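Local coordinates for protein 4-amino-4-deoxy-L-arabinose transferase or related glycosyltransferases of PMT family (Cupriavidus metallidurans, PDB 5EZM) that probably transfers a pentose sugar, 4-amino-4-deoxy-L-arabinose, onto lipid A in the membrane, as a zinc-binding glycosyltransferase of the GT-C fold, at residues Ala135-Ala147 and Val435-Tyr447. Residues are numbered along the deposited sequence; the frame is centred on the assembly and turned at random.
Sequences ARAAAFTGLALLA and VLPSVAVYAMGMY. With MPG ([(Z)-octadec-9-enyl] (2R)-2,3-bis(oxidanyl)propanoate), chain J; MPG ([(Z)-octadec-9-enyl] (2R)-2,3-bis(oxidanyl)propanoate), chain B.
Knobs-into-holes packing joins two near-parallel membrane helices of the GT-C fold here, with Leu143 and Leu436 as the reciprocal knobs. The segments 135-147 and 435-447, the second being the start of helix 435-456, run in the same direction with their axes 20° apart and 8.5 Å from each other at the closest. Leu143 enters a hole made by Leu436, Val439, Ala440 and Ala443; its CD1 lies 3.7 Å from Ala440 CA. Leu436 in turn sits among Arg136, Ala139, Phe140 and Leu143. Its CD1 rests over one face of the Phe140 ring, 4.0 Å from the centroid, in a CH-pi contact displaced toward the rim. Val439 CB meets the edge of the same ring at CE1. The Arg136 guanidinium lies against Phe140 CE2 and reaches across with its edge, NH2 standing 3.7 Å from Val435 CB. With CG anti to the backbone N (chi1 -162°), the arginine chain runs out toward the start of the other helix. Its NE also forms a salt bridge with Asp365, at the end of helix 352-365. Near Ala147 the backbones come closer, and the small side chains of Ala147 and Ala443 leave room for this. Ala147 CB is 3.7 Å from Ala443 CB, and the CA atoms of Ala147 and Tyr447 are 4.6 Å apart. The bound MPG lipid of chain B lies along the groove between the helices. Its C8 touches Leu143 CD2, the branch not used in the hole, and its C6 touches Ala440 CB. Helix 31-47 also packs here, through Phe37 on Leu143. Leu146 CD1 sits over the centre of the Tyr447 ring, 3.7 Å from the centroid and 10° off the normal, and also touches C14 of that lipid.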
loop_
_atom_site.group_PDB
_atom_site.type_symbol
_atom_site.label_atom_id
_atom_site.label_comp_id
_atom_site.label_asym_id
_atom_site.label_seq_id
_atom_site.Cartn_x
_atom_site.Cartn_y
_atom_site.Cartn_z
ATOM N N ALA A 135 1.268 16.839 -24.252
ATOM C CA ALA A 135 2.200 15.723 -24.122
ATOM C C ALA A 135 3.312 16.031 -23.122
ATOM O O ALA A 135 3.636 15.197 -22.268
ATOM C CB ALA A 135 2.783 15.371 -25.491
ATOM N N ARG A 136 3.912 17.220 -23.215
ATOM C CA ARG A 136 5.038 17.550 -22.343
ATOM C C ARG A 136 4.621 17.519 -20.875
ATOM O O ARG A 136 5.289 16.896 -20.035
ATOM C CB ARG A 136 5.608 18.918 -22.726
ATOM C CG ARG A 136 7.011 19.195 -22.198
ATOM C CD ARG A 136 7.533 20.542 -22.686
ATOM N NE ARG A 136 8.147 21.313 -21.604
ATOM C CZ ARG A 136 9.459 21.428 -21.408
ATOM N NH1 ARG A 136 10.314 20.829 -22.230
ATOM N NH2 ARG A 136 9.917 22.147 -20.391
ATOM N N ALA A 137 3.501 18.171 -20.552
ATOM C CA ALA A 137 2.996 18.151 -19.183
ATOM C C ALA A 137 2.700 16.728 -18.728
ATOM O O ALA A 137 2.939 16.380 -17.565
ATOM C CB ALA A 137 1.746 19.022 -19.072
ATOM N N ALA A 138 2.179 15.891 -19.629
ATOM C CA ALA A 138 1.914 14.499 -19.276
ATOM C C ALA A 138 3.201 13.769 -18.925
ATOM O O ALA A 138 3.247 13.004 -17.953
ATOM C CB ALA A 138 1.195 13.792 -20.422
ATOM N N ALA A 139 4.259 13.991 -19.710
ATOM C CA ALA A 139 5.559 13.417 -19.379
ATOM C C ALA A 139 6.006 13.867 -17.995
ATOM O O ALA A 139 6.451 13.052 -17.175
ATOM C CB ALA A 139 6.594 13.801 -20.435
ATOM N N PHE A 140 5.864 15.162 -17.703
ATOM C CA PHE A 140 6.214 15.637 -16.370
ATOM C C PHE A 140 5.361 14.976 -15.289
ATOM O O PHE A 140 5.833 14.781 -14.164
ATOM C CB PHE A 140 6.092 17.159 -16.307
ATOM C CG PHE A 140 7.209 17.875 -17.001
ATOM C CD1 PHE A 140 8.521 17.670 -16.612
ATOM C CD2 PHE A 140 6.953 18.750 -18.039
ATOM C CE1 PHE A 140 9.559 18.324 -17.247
ATOM C CE2 PHE A 140 7.986 19.410 -18.680
ATOM C CZ PHE A 140 9.290 19.196 -18.283
ATOM N N THR A 141 4.115 14.612 -15.609
ATOM C CA THR A 141 3.274 13.936 -14.626
ATOM C C THR A 141 3.768 12.517 -14.368
ATOM O O THR A 141 3.848 12.080 -13.212
ATOM C CB THR A 141 1.817 13.934 -15.094
ATOM O OG1 THR A 141 1.224 15.209 -14.823
ATOM C CG2 THR A 141 1.013 12.855 -14.390
ATOM N N GLY A 142 4.112 11.786 -15.433
ATOM C CA GLY A 142 4.672 10.456 -15.250
ATOM C C GLY A 142 5.960 10.478 -14.448
ATOM O O GLY A 142 6.140 9.691 -13.515
ATOM N N LEU A 143 6.870 11.391 -14.797
ATOM C CA LEU A 143 8.107 11.534 -14.032
ATOM C C LEU A 143 7.816 11.899 -12.581
ATOM O O LEU A 143 8.443 11.363 -11.658
ATOM C CB LEU A 143 8.997 12.592 -14.680
ATOM C CG LEU A 143 9.347 12.313 -16.139
ATOM C CD1 LEU A 143 9.997 13.523 -16.778
ATOM C CD2 LEU A 143 10.252 11.104 -16.228
ATOM N N ALA A 144 6.861 12.805 -12.366
ATOM C CA ALA A 144 6.502 13.218 -11.014
ATOM C C ALA A 144 6.053 12.028 -10.176
ATOM O O ALA A 144 6.576 11.793 -9.080
ATOM C CB ALA A 144 5.409 14.284 -11.069
ATOM N N LEU A 145 5.081 11.263 -10.679
ATOM C CA LEU A 145 4.594 10.114 -9.923
ATOM C C LEU A 145 5.674 9.052 -9.754
ATOM O O LEU A 145 5.708 8.364 -8.726
ATOM C CB LEU A 145 3.358 9.528 -10.603
ATOM C CG LEU A 145 2.153 10.470 -10.637
ATOM C CD1 LEU A 145 0.990 9.821 -11.358
ATOM C CD2 LEU A 145 1.750 10.866 -9.227
ATOM N N LEU A 146 6.569 8.912 -10.736
ATOM C CA LEU A 146 7.646 7.937 -10.611
ATOM C C LEU A 146 8.591 8.309 -9.475
ATOM O O LEU A 146 8.948 7.461 -8.647
ATOM C CB LEU A 146 8.407 7.821 -11.931
ATOM C CG LEU A 146 9.557 6.809 -11.955
ATOM C CD1 LEU A 146 9.037 5.387 -11.797
ATOM C CD2 LEU A 146 10.375 6.943 -13.229
ATOM N N ALA A 147 9.000 9.579 -9.410
ATOM C CA ALA A 147 9.958 10.011 -8.399
ATOM C C ALA A 147 9.341 10.172 -7.019
ATOM O O ALA A 147 10.074 10.145 -6.024
ATOM C CB ALA A 147 10.607 11.333 -8.814
ATOM N N VAL A 435 14.736 21.394 -20.171
ATOM C CA VAL A 435 14.222 21.106 -18.836
ATOM C C VAL A 435 13.732 19.668 -18.748
ATOM O O VAL A 435 13.993 18.970 -17.762
ATOM C CB VAL A 435 13.115 22.109 -18.461
ATOM C CG1 VAL A 435 12.401 21.667 -17.199
ATOM C CG2 VAL A 435 13.702 23.496 -18.276
ATOM N N LEU A 436 13.028 19.194 -19.779
ATOM C CA LEU A 436 12.445 17.854 -19.729
ATOM C C LEU A 436 13.480 16.747 -19.563
ATOM O O LEU A 436 13.271 15.867 -18.710
ATOM C CB LEU A 436 11.573 17.623 -20.968
ATOM C CG LEU A 436 10.967 16.226 -21.116
ATOM C CD1 LEU A 436 10.213 15.816 -19.861
ATOM C CD2 LEU A 436 10.054 16.177 -22.328
ATOM N N PRO A 437 14.587 16.703 -20.320
ATOM C CA PRO A 437 15.576 15.641 -20.060
ATOM C C PRO A 437 16.183 15.718 -18.668
ATOM O O PRO A 437 16.369 14.682 -18.017
ATOM C CB PRO A 437 16.626 15.863 -21.159
ATOM C CG PRO A 437 16.475 17.292 -21.544
ATOM C CD PRO A 437 15.005 17.560 -21.444
ATOM N N SER A 438 16.483 16.929 -18.191
ATOM C CA SER A 438 17.024 17.088 -16.844
ATOM C C SER A 438 16.054 16.551 -15.796
ATOM O O SER A 438 16.453 15.824 -14.877
ATOM C CB SER A 438 17.342 18.563 -16.586
ATOM O OG SER A 438 18.007 18.742 -15.349
ATOM N N VAL A 439 14.769 16.889 -15.928
ATOM C CA VAL A 439 13.766 16.412 -14.980
ATOM C C VAL A 439 13.613 14.899 -15.079
ATOM O O VAL A 439 13.388 14.221 -14.071
ATOM C CB VAL A 439 12.425 17.139 -15.208
ATOM C CG1 VAL A 439 11.358 16.606 -14.274
ATOM C CG2 VAL A 439 12.588 18.629 -14.996
ATOM N N ALA A 440 13.740 14.344 -16.287
ATOM C CA ALA A 440 13.620 12.897 -16.456
ATOM C C ALA A 440 14.755 12.161 -15.751
ATOM O O ALA A 440 14.520 11.200 -15.007
ATOM C CB ALA A 440 13.595 12.543 -17.944
ATOM N N VAL A 441 15.996 12.604 -15.973
ATOM C CA VAL A 441 17.140 11.977 -15.318
ATOM C C VAL A 441 17.058 12.154 -13.806
ATOM O O VAL A 441 17.339 11.225 -13.039
ATOM C CB VAL A 441 18.450 12.553 -15.886
ATOM C CG1 VAL A 441 19.637 11.995 -15.141
ATOM C CG2 VAL A 441 18.558 12.248 -17.373
ATOM N N TYR A 442 16.669 13.350 -13.357
ATOM C CA TYR A 442 16.533 13.617 -11.928
ATOM C C TYR A 442 15.497 12.696 -11.289
ATOM O O TYR A 442 15.748 12.087 -10.241
ATOM C CB TYR A 442 16.170 15.090 -11.736
ATOM C CG TYR A 442 15.564 15.472 -10.405
ATOM C CD1 TYR A 442 16.363 15.894 -9.354
ATOM C CD2 TYR A 442 14.187 15.451 -10.215
ATOM C CE1 TYR A 442 15.813 16.266 -8.143
ATOM C CE2 TYR A 442 13.626 15.819 -9.010
ATOM C CZ TYR A 442 14.444 16.225 -7.977
ATOM O OH TYR A 442 13.892 16.593 -6.774
ATOM N N ALA A 443 14.326 12.571 -11.917
ATOM C CA ALA A 443 13.283 11.699 -11.388
ATOM C C ALA A 443 13.725 10.241 -11.385
ATOM O O ALA A 443 13.398 9.492 -10.457
ATOM C CB ALA A 443 11.998 11.862 -12.199
ATOM N N MET A 444 14.458 9.815 -12.419
ATOM C CA MET A 444 14.990 8.455 -12.426
ATOM C C MET A 444 15.962 8.240 -11.271
ATOM O O MET A 444 15.929 7.195 -10.603
ATOM C CB MET A 444 15.669 8.162 -13.762
ATOM C CG MET A 444 16.422 6.843 -13.802
ATOM S SD MET A 444 15.351 5.403 -13.624
ATOM C CE MET A 444 14.486 5.409 -15.192
ATOM N N GLY A 445 16.827 9.222 -11.012
ATOM C CA GLY A 445 17.735 9.112 -9.884
ATOM C C GLY A 445 17.004 9.027 -8.559
ATOM O O GLY A 445 17.355 8.219 -7.697
ATOM N N MET A 446 15.971 9.856 -8.382
ATOM C CA MET A 446 15.177 9.806 -7.158
ATOM C C MET A 446 14.503 8.452 -6.999
ATOM O O MET A 446 14.536 7.851 -5.920
ATOM C CB MET A 446 14.136 10.925 -7.162
ATOM C CG MET A 446 14.725 12.298 -6.963
ATOM S SD MET A 446 15.508 12.417 -5.349
ATOM C CE MET A 446 16.894 13.469 -5.744
ATOM N N TYR A 447 13.885 7.954 -8.074
ATOM C CA TYR A 447 13.168 6.686 -8.003
ATOM C C TYR A 447 14.109 5.542 -7.647
ATOM O O TYR A 447 13.805 4.721 -6.774
ATOM C CB TYR A 447 12.462 6.415 -9.329
ATOM C CG TYR A 447 11.991 4.988 -9.490
ATOM C CD1 TYR A 447 10.980 4.478 -8.689
ATOM C CD2 TYR A 447 12.553 4.157 -10.447
ATOM C CE1 TYR A 447 10.546 3.179 -8.833
ATOM C CE2 TYR A 447 12.122 2.857 -10.601
ATOM C CZ TYR A 447 11.120 2.375 -9.792
ATOM O OH TYR A 447 10.689 1.078 -9.939
HETATM C C2 MPG J . -0.725 6.437 -21.135
HETATM C C3 MPG J . -0.764 7.831 -21.749
HETATM C C4 MPG J . 0.619 8.320 -22.147
HETATM C C5 MPG J . 0.604 9.768 -22.664
HETATM C C6 MPG J . 2.008 10.258 -23.053
HETATM C C7 MPG J . 2.039 11.754 -23.423
HETATM C C8 MPG J . 3.466 12.237 -23.777
HETATM C C2 MPG B . 14.129 14.043 -23.580
HETATM C C3 MPG B . 13.345 12.741 -23.440
HETATM C C4 MPG B . 13.209 12.289 -21.993
HETATM C C5 MPG B . 12.417 10.977 -21.858
HETATM C C6 MPG B . 11.502 10.967 -20.621
HETATM C C7 MPG B . 10.274 10.049 -20.785
HETATM C C8 MPG B . 9.263 10.240 -19.629
HETATM C C9 MPG B . 8.244 9.081 -19.493
HETATM C C10 MPG B . 7.782 8.884 -18.022
HETATM C C11 MPG B . 7.073 7.531 -17.795
HETATM C C12 MPG B . 7.269 6.962 -16.345
HETATM C C13 MPG B . 6.628 5.568 -16.174
HETATM C C14 MPG B . 7.331 4.700 -15.082
HETATM C C1 MPG B . 14.001 14.658 -24.976
#